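Nucleoporin NUP159 (Saccharomyces cerevisiae, PDB 1XIP) serves as a component of the nuclear pore complex, and its N-terminal beta-propeller functions in mRNA export by tethering the helicase Dbp5 to the pore. Local coordinates at residues 175-180 against 185-190; 220-225 against 295-300. All blocks are in the same frame, centred on the assembly; numbering follows the deposited sequence.

Contact 1: 175-180 against 185-190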
ATOM      1  N   LEU A 175     -15.410  -1.730   3.884  1.00 30.33           N
ATOM      2  CA  LEU A 175     -14.326  -2.135   4.792  1.00 30.45           C
ATOM      3  C   LEU A 175     -14.206  -3.652   4.802  1.00 30.21           C
ATOM      4  O   LEU A 175     -15.152  -4.360   5.169  1.00 30.52           O
ATOM      5  CB  LEU A 175     -14.564  -1.614   6.224  1.00 30.58           C
ATOM      6  CG  LEU A 175     -13.625  -1.897   7.436  1.00 31.22           C
ATOM      7  CD1 LEU A 175     -12.322  -2.584   7.118  1.00 32.88           C
ATOM      8  CD2 LEU A 175     -13.320  -0.610   8.186  1.00 31.71           C
ATOM      9  N   ALA A 176     -13.044  -4.143   4.382  1.00 29.73           N
ATOM     10  CA  ALA A 176     -12.757  -5.575   4.384  1.00 29.44           C
ATOM     11  C   ALA A 176     -11.778  -5.964   5.503  1.00 29.22           C
ATOM     12  O   ALA A 176     -10.880  -5.212   5.861  1.00 29.07           O
ATOM     13  CB  ALA A 176     -12.218  -6.000   3.038  1.00 29.16           C
ATOM     14  N   VAL A 177     -11.952  -7.163   6.029  1.00 29.21           N
ATOM     15  CA  VAL A 177     -11.172  -7.630   7.164  1.00 29.08           C
ATOM     16  C   VAL A 177     -10.727  -9.083   6.901  1.00 29.26           C
ATOM     17  O   VAL A 177     -11.526  -9.911   6.440  1.00 29.15           O
ATOM     18  CB  VAL A 177     -12.026  -7.508   8.457  1.00 29.38           C
ATOM     19  CG1 VAL A 177     -11.536  -8.414   9.546  1.00 29.43           C
ATOM     20  CG2 VAL A 177     -12.070  -6.052   8.934  1.00 28.72           C
ATOM     21  N   LEU A 178      -9.437  -9.359   7.130  1.00 29.23           N
ATOM     22  CA  LEU A 178      -8.893 -10.715   7.119  1.00 28.92           C
ATOM     23  C   LEU A 178      -8.609 -11.128   8.557  1.00 29.25           C
ATOM     24  O   LEU A 178      -7.854 -10.447   9.266  1.00 29.10           O
ATOM     25  CB  LEU A 178      -7.593 -10.781   6.324  1.00 28.84           C
ATOM     26  CG  LEU A 178      -7.266 -12.038   5.492  1.00 29.29           C
ATOM     27  CD1 LEU A 178      -5.802 -12.064   5.076  1.00 27.02           C
ATOM     28  CD2 LEU A 178      -7.656 -13.353   6.181  1.00 28.36           C
ATOM     29  N   LEU A 179      -9.191 -12.250   8.976  1.00 29.05           N
ATOM     30  CA  LEU A 179      -9.067 -12.705  10.359  1.00 29.20           C
ATOM     31  C   LEU A 179      -7.991 -13.776  10.566  1.00 28.87           C
ATOM     32  O   LEU A 179      -7.550 -14.401   9.610  1.00 28.51           O
ATOM     33  CB  LEU A 179     -10.428 -13.195  10.875  1.00 29.30           C
ATOM     34  CG  LEU A 179     -11.516 -12.123  10.930  1.00 29.45           C
ATOM     35  CD1 LEU A 179     -12.852 -12.694  11.394  1.00 30.55           C
ATOM     36  CD2 LEU A 179     -11.070 -11.011  11.852  1.00 31.56           C
ATOM     37  N   LYS A 180      -7.581 -13.961  11.827  1.00 29.04           N
ATOM     38  CA  LYS A 180      -6.613 -15.006  12.239  1.00 29.51           C
ATOM     39  C   LYS A 180      -6.985 -16.435  11.825  1.00 29.74           C
ATOM     40  O   LYS A 180      -6.111 -17.229  11.469  1.00 29.74           O
ATOM     41  CB  LYS A 180      -6.409 -14.986  13.752  1.00 29.37           C
ATOM     42  CG  LYS A 180      -5.705 -13.773  14.274  1.00 29.95           C
ATOM     43  CD  LYS A 180      -5.457 -13.903  15.743  1.00 31.05           C
ATOM     44  CE  LYS A 180      -4.062 -13.459  16.099  1.00 33.32           C
ATOM     45  NZ  LYS A 180      -3.749 -13.833  17.520  1.00 35.14           N
ATOM     46  N   GLN A 185     -14.368 -10.885   6.100  1.00 31.14           N
ATOM     47  CA  GLN A 185     -15.570 -10.140   6.405  1.00 31.47           C
ATOM     48  C   GLN A 185     -15.574  -8.827   5.664  1.00 31.50           C
ATOM     49  O   GLN A 185     -14.539  -8.195   5.486  1.00 31.63           O
ATOM     50  CB  GLN A 185     -15.671  -9.895   7.893  1.00 31.73           C
ATOM     51  CG  GLN A 185     -16.322 -11.026   8.653  1.00 32.46           C
ATOM     52  CD  GLN A 185     -16.418 -10.729  10.119  1.00 34.15           C
ATOM     53  OE1 GLN A 185     -16.482  -9.564  10.511  1.00 36.68           O
ATOM     54  NE2 GLN A 185     -16.412 -11.767  10.941  1.00 34.51           N
ATOM     55  N   SER A 186     -16.750  -8.421   5.231  1.00 31.65           N
ATOM     56  CA  SER A 186     -16.905  -7.223   4.447  1.00 32.17           C
ATOM     57  C   SER A 186     -18.054  -6.423   5.002  1.00 32.69           C
ATOM     58  O   SER A 186     -19.073  -6.979   5.378  1.00 32.96           O
ATOM     59  CB  SER A 186     -17.171  -7.594   2.994  1.00 31.91           C
ATOM     60  OG  SER A 186     -17.287  -6.442   2.190  1.00 32.61           O
ATOM     61  N   PHE A 187     -17.889  -5.110   5.069  1.00 33.60           N
ATOM     62  CA  PHE A 187     -18.927  -4.247   5.627  1.00 34.05           C
ATOM     63  C   PHE A 187     -19.202  -3.091   4.697  1.00 34.84           C
ATOM     64  O   PHE A 187     -18.299  -2.584   4.039  1.00 35.29           O
ATOM     65  CB  PHE A 187     -18.489  -3.659   6.963  1.00 33.60           C
ATOM     66  CG  PHE A 187     -18.036  -4.674   7.976  1.00 33.70           C
ATOM     67  CD1 PHE A 187     -18.856  -5.011   9.054  1.00 33.80           C
ATOM     68  CD2 PHE A 187     -16.769  -5.248   7.894  1.00 33.10           C
ATOM     69  CE1 PHE A 187     -18.437  -5.925  10.006  1.00 33.53           C
ATOM     70  CE2 PHE A 187     -16.345  -6.160   8.838  1.00 32.60           C
ATOM     71  CZ  PHE A 187     -17.179  -6.500   9.896  1.00 33.54           C
ATOM     72  N   ALA A 188     -20.446  -2.653   4.658  1.00 35.79           N
ATOM     73  CA  ALA A 188     -20.740  -1.341   4.111  1.00 36.54           C
ATOM     74  C   ALA A 188     -20.189  -0.305   5.095  1.00 37.16           C
ATOM     75  O   ALA A 188     -20.349  -0.447   6.314  1.00 36.87           O
ATOM     76  CB  ALA A 188     -22.215  -1.173   3.923  1.00 36.43           C
ATOM     77  N   TRP A 189     -19.512   0.708   4.556  1.00 37.97           N
ATOM     78  CA  TRP A 189     -18.840   1.723   5.360  1.00 39.02           C
ATOM     79  C   TRP A 189     -19.319   3.162   5.035  1.00 40.26           C
ATOM     80  O   TRP A 189     -19.316   3.591   3.871  1.00 40.12           O
ATOM     81  CB  TRP A 189     -17.322   1.606   5.176  1.00 38.61           C
ATOM     82  CG  TRP A 189     -16.566   2.679   5.875  1.00 38.09           C
ATOM     83  CD1 TRP A 189     -16.220   3.903   5.371  1.00 37.50           C
ATOM     84  CD2 TRP A 189     -16.081   2.649   7.220  1.00 37.10           C
ATOM     85  NE1 TRP A 189     -15.551   4.635   6.321  1.00 38.24           N
ATOM     86  CE2 TRP A 189     -15.451   3.889   7.467  1.00 37.70           C
ATOM     87  CE3 TRP A 189     -16.119   1.699   8.248  1.00 36.60           C
ATOM     88  CZ2 TRP A 189     -14.851   4.200   8.698  1.00 37.03           C
ATOM     89  CZ3 TRP A 189     -15.534   2.004   9.462  1.00 36.74           C
ATOM     90  CH2 TRP A 189     -14.902   3.246   9.677  1.00 37.71           C
ATOM     91  N   ARG A 190     -19.708   3.903   6.073  1.00 41.84           N
ATOM     92  CA  ARG A 190     -20.154   5.294   5.918  1.00 43.36           C
ATOM     93  C   ARG A 190     -19.742   6.174   7.100  1.00 44.40           C
ATOM     94  O   ARG A 190     -20.425   6.186   8.136  1.00 44.46           O
ATOM     95  CB  ARG A 190     -21.679   5.350   5.759  1.00 43.55           C
ATOM     96  CG  ARG A 190     -22.149   5.764   4.383  1.00 43.66           C
ATOM     97  CD  ARG A 190     -22.593   7.200   4.282  1.00 42.86           C
ATOM     98  NE  ARG A 190     -22.288   7.742   2.962  1.00 43.01           N
ATOM     99  CZ  ARG A 190     -22.904   8.778   2.413  1.00 42.57           C
ATOM    100  NH1 ARG A 190     -23.869   9.402   3.069  1.00 42.54           N
ATOM    101  NH2 ARG A 190     -22.551   9.196   1.202  1.00 42.47           N
TER

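Contact 2: 220-225 against 295-300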
ATOM      1  N   THR A 220      -6.928  -6.777   0.026  1.00 22.12           N
ATOM      2  CA  THR A 220      -7.064  -5.576  -0.764  1.00 22.16           C
ATOM      3  C   THR A 220      -8.396  -5.639  -1.460  1.00 21.91           C
ATOM      4  O   THR A 220      -8.710  -6.637  -2.091  1.00 22.18           O
ATOM      5  CB  THR A 220      -5.941  -5.508  -1.796  1.00 22.35           C
ATOM      6  OG1 THR A 220      -4.687  -5.496  -1.113  1.00 23.84           O
ATOM      7  CG2 THR A 220      -5.943  -4.174  -2.523  1.00 22.06           C
ATOM      8  N   ILE A 221      -9.184  -4.579  -1.318  1.00 21.70           N
ATOM      9  CA  ILE A 221     -10.415  -4.406  -2.066  1.00 21.49           C
ATOM     10  C   ILE A 221     -10.060  -3.932  -3.464  1.00 22.34           C
ATOM     11  O   ILE A 221      -9.456  -2.860  -3.625  1.00 22.36           O
ATOM     12  CB  ILE A 221     -11.290  -3.356  -1.388  1.00 20.97           C
ATOM     13  CG1 ILE A 221     -11.646  -3.791   0.033  1.00 20.98           C
ATOM     14  CG2 ILE A 221     -12.514  -3.090  -2.218  1.00 20.70           C
ATOM     15  CD1 ILE A 221     -12.366  -2.739   0.857  1.00 20.04           C
ATOM     16  N   LEU A 222     -10.412  -4.722  -4.474  1.00 23.04           N
ATOM     17  CA  LEU A 222     -10.159  -4.318  -5.860  1.00 23.80           C
ATOM     18  C   LEU A 222     -11.418  -3.713  -6.461  1.00 24.80           C
ATOM     19  O   LEU A 222     -11.351  -2.866  -7.348  1.00 25.34           O
ATOM     20  CB  LEU A 222      -9.673  -5.495  -6.712  1.00 23.00           C
ATOM     21  CG  LEU A 222      -8.397  -6.231  -6.296  1.00 22.17           C
ATOM     22  CD1 LEU A 222      -8.262  -7.518  -7.081  1.00 21.12           C
ATOM     23  CD2 LEU A 222      -7.158  -5.375  -6.469  1.00 21.32           C
ATOM     24  N   SER A 223     -12.561  -4.176  -5.969  1.00 26.01           N
ATOM     25  CA  SER A 223     -13.885  -3.679  -6.349  1.00 27.24           C
ATOM     26  C   SER A 223     -14.809  -4.095  -5.216  1.00 27.61           C
ATOM     27  O   SER A 223     -14.406  -4.889  -4.370  1.00 27.44           O
ATOM     28  CB  SER A 223     -14.343  -4.295  -7.678  1.00 27.33           C
ATOM     29  OG  SER A 223     -15.023  -5.529  -7.471  1.00 29.35           O
ATOM     30  N   PRO A 224     -16.033  -3.578  -5.171  1.00 28.52           N
ATOM     31  CA  PRO A 224     -16.974  -3.987  -4.113  1.00 29.44           C
ATOM     32  C   PRO A 224     -17.180  -5.516  -4.071  1.00 30.38           C
ATOM     33  O   PRO A 224     -17.613  -6.029  -3.038  1.00 30.53           O
ATOM     34  CB  PRO A 224     -18.262  -3.271  -4.498  1.00 29.09           C
ATOM     35  CG  PRO A 224     -17.806  -2.106  -5.322  1.00 28.50           C
ATOM     36  CD  PRO A 224     -16.629  -2.589  -6.088  1.00 28.45           C
ATOM     37  N   GLN A 225     -16.833  -6.210  -5.164  1.00 31.36           N
ATOM     38  CA  GLN A 225     -17.006  -7.665  -5.286  1.00 32.96           C
ATOM     39  C   GLN A 225     -15.721  -8.528  -5.219  1.00 32.98           C
ATOM     40  O   GLN A 225     -15.761  -9.687  -4.769  1.00 32.88           O
ATOM     41  CB  GLN A 225     -17.779  -7.987  -6.563  1.00 33.50           C
ATOM     42  CG  GLN A 225     -19.270  -8.096  -6.309  1.00 36.64           C
ATOM     43  CD  GLN A 225     -20.098  -7.941  -7.562  1.00 40.72           C
ATOM     44  OE1 GLN A 225     -20.439  -8.937  -8.217  1.00 42.30           O
ATOM     45  NE2 GLN A 225     -20.447  -6.693  -7.894  1.00 42.52           N
ATOM     46  N   ASN A 295      -5.968  -1.321 -11.379  1.00 36.87           N
ATOM     47  CA  ASN A 295      -5.210  -1.222 -10.135  1.00 33.91           C
ATOM     48  C   ASN A 295      -3.777  -1.613 -10.310  1.00 31.73           C
ATOM     49  O   ASN A 295      -3.488  -2.717 -10.721  1.00 31.65           O
ATOM     50  CB  ASN A 295      -5.831  -2.082  -9.054  1.00 33.97           C
ATOM     51  CG  ASN A 295      -7.251  -1.773  -8.847  1.00 34.10           C
ATOM     52  OD1 ASN A 295      -7.584  -0.735  -8.293  1.00 35.69           O
ATOM     53  ND2 ASN A 295      -8.122  -2.645  -9.325  1.00 35.97           N
ATOM     54  N   VAL A 296      -2.881  -0.688  -9.994  1.00 29.16           N
ATOM     55  CA  VAL A 296      -1.452  -0.948  -9.974  1.00 26.51           C
ATOM     56  C   VAL A 296      -1.092  -1.458  -8.596  1.00 25.00           C
ATOM     57  O   VAL A 296      -1.468  -0.854  -7.581  1.00 24.15           O
ATOM     58  CB  VAL A 296      -0.655   0.322 -10.255  1.00 26.58           C
ATOM     59  CG1 VAL A 296       0.814   0.027 -10.306  1.00 25.73           C
ATOM     60  CG2 VAL A 296      -1.122   0.956 -11.573  1.00 27.46           C
ATOM     61  N   LEU A 297      -0.366  -2.579  -8.567  1.00 23.10           N
ATOM     62  CA  LEU A 297      -0.041  -3.252  -7.309  1.00 21.53           C
ATOM     63  C   LEU A 297       1.448  -3.493  -7.121  1.00 21.07           C
ATOM     64  O   LEU A 297       2.167  -3.773  -8.073  1.00 21.39           O
ATOM     65  CB  LEU A 297      -0.799  -4.572  -7.200  1.00 21.15           C
ATOM     66  CG  LEU A 297      -2.305  -4.467  -7.291  1.00 18.54           C
ATOM     67  CD1 LEU A 297      -2.867  -5.707  -7.918  1.00 17.55           C
ATOM     68  CD2 LEU A 297      -2.859  -4.246  -5.907  1.00 19.57           C
ATOM     69  N   ALA A 298       1.895  -3.371  -5.878  1.00 20.21           N
ATOM     70  CA  ALA A 298       3.277  -3.583  -5.504  1.00 19.57           C
ATOM     71  C   ALA A 298       3.253  -4.121  -4.111  1.00 19.91           C
ATOM     72  O   ALA A 298       2.217  -4.070  -3.431  1.00 20.19           O
ATOM     73  CB  ALA A 298       4.030  -2.291  -5.533  1.00 20.06           C
ATOM     74  N   SER A 299       4.392  -4.618  -3.655  1.00 20.03           N
ATOM     75  CA  SER A 299       4.424  -5.368  -2.422  1.00 20.35           C
ATOM     76  C   SER A 299       5.674  -5.025  -1.660  1.00 20.59           C
ATOM     77  O   SER A 299       6.715  -4.773  -2.264  1.00 20.29           O
ATOM     78  CB  SER A 299       4.411  -6.852  -2.761  1.00 20.09           C
ATOM     79  OG  SER A 299       4.430  -7.684  -1.621  1.00 22.98           O
ATOM     80  N   SER A 300       5.567  -5.013  -0.328  1.00 20.90           N
ATOM     81  CA  SER A 300       6.725  -4.851   0.558  1.00 21.21           C
ATOM     82  C   SER A 300       7.710  -6.019   0.398  1.00 21.67           C
ATOM     83  O   SER A 300       8.894  -5.905   0.739  1.00 22.25           O
ATOM     84  CB  SER A 300       6.281  -4.690   2.031  1.00 21.21           C
ATOM     85  OG  SER A 300       5.672  -5.875   2.572  1.00 23.09           O
TER
HETATM   86  O   HOH W   1     -10.280   0.192  -6.949  1.00 42.25           O
HETATM   87  O   HOH W   2     -11.234  -3.770  -9.970  1.00 54.41           O

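Contact 1: 175-180 against 185-190
Leu175 and Phe187 form a hydrogen-bonded antiparallel pair, with Leu175 N giving its hydrogen to Phe187 O at 3.0 Å and Phe187 N returning one to Leu175 O. Two residues along, Val177 and Gln185 repeat the exchange; there Val177 N donates to Gln185 O at 2.8 Å. Ala176 and Ser186 sit between as a non-hydrogen-bonded pair, where Ala176 CA also makes a CA-H...O contact with Gln185 O.

The side chain of Leu175 can be traced outward. Its CB lies 4.5 Å from Phe187 CB and also comes near Trp189 CE3. From there CG is carried opposite the backbone N (chi1 178°), which sends the branches out over the sheet face shared with Val177 and Phe187. One tip, CD2, reaches Trp189 CE3 at 3.6 Å and CZ3 just beyond it, against the benzene half of the indole. The other, Leu175 CD1, lies along its own strand, 3.9 Å from Val177 CG2, two residues further on.

These strands, running at 161° to each other, are the beta hairpin 174-179/184-190 and the two middle strands of a four-stranded antiparallel blade of the propeller. Strand 193-200 continues the blade past Ser186 through a backbone bond with Gln197, and Ala176 pairs with Asp169 on the other flank.

The Phe187 ring presents its edge to Leu175 O, with CD2 3.3 Å from that oxygen. Where the hairpin nears its turn, Leu179 CD1 packs 3.7 Å from Gln185 NE2 as the two side chains cross obliquely.

Contact 2: 220-225 against 295-300
Leu222 and Asn295 bring the two backbones no nearer than 7.2 Å between CA atoms, and no backbone hydrogen bond spans the gap, so the meeting is not a strand pairing. Leu222 follows directly on strand 215-221, whereas Asn295 belongs to strand 292-299, the middle strand of a different propeller sheet.

The carboxamide of Asn295 faces the carbonyl of Leu222 across a gap, Asn295 ND2 stopping 3.8 Å from Leu222 O, and two waters make the connection. One donates to Leu222 O and also to Asn295 OD1, the latter at 3.2 Å. The second donates to Leu222 O at 2.8 Å and accepts a weak bond from Asn295 ND2. Both ends of the amide are thus used, oxygen with one water and nitrogen with the other; Thr283 gives OD1 a further hydrogen-bond partner.

Beside this polar bridge is an apolar one. Leu222 holds CG next to its backbone N (chi1 -59°), and its CD2 methyl approaches both Asn295 ND2, at 4.1 Å, and Leu297 CD2, at 4.5 Å. Trp308, on strand 306-308, is touched by all three of these side chains. Just beyond Leu222, Ser223 OG accepts from Gln225 N at 3.0 Å in an ST turn, bending the chain after the strand.

Because the shared hydrogen bonds run through water and the methyl packing is loose, the chemistry implies a hydrated joint between neighbouring blade sheets, in which two waters, and no direct hydrogen bond, link the carbonyl of Leu222 to the amide of Asn295.

In the fold
Both contacts are buried, but they do different work in the propeller. Contact 1 lies within a single blade, with its centre about 17 Å from the centre of the chain; contact 2 joins two other sheets nearer the middle, with its centre about 9 Å from that point. They share no strand, and their chemistry differs accordingly: direct backbone ladder and close apolar packing in contact 1, water bridges and sparse methyl contact in contact 2. Their centres are about 15 Å apart, yet they touch through Ala176 CB and Ile221 CG1 at 3.8 Å, where strand 215-221 meets the blade of contact 1. Asp169 of that blade also hydrogen-bonds Ile221 N.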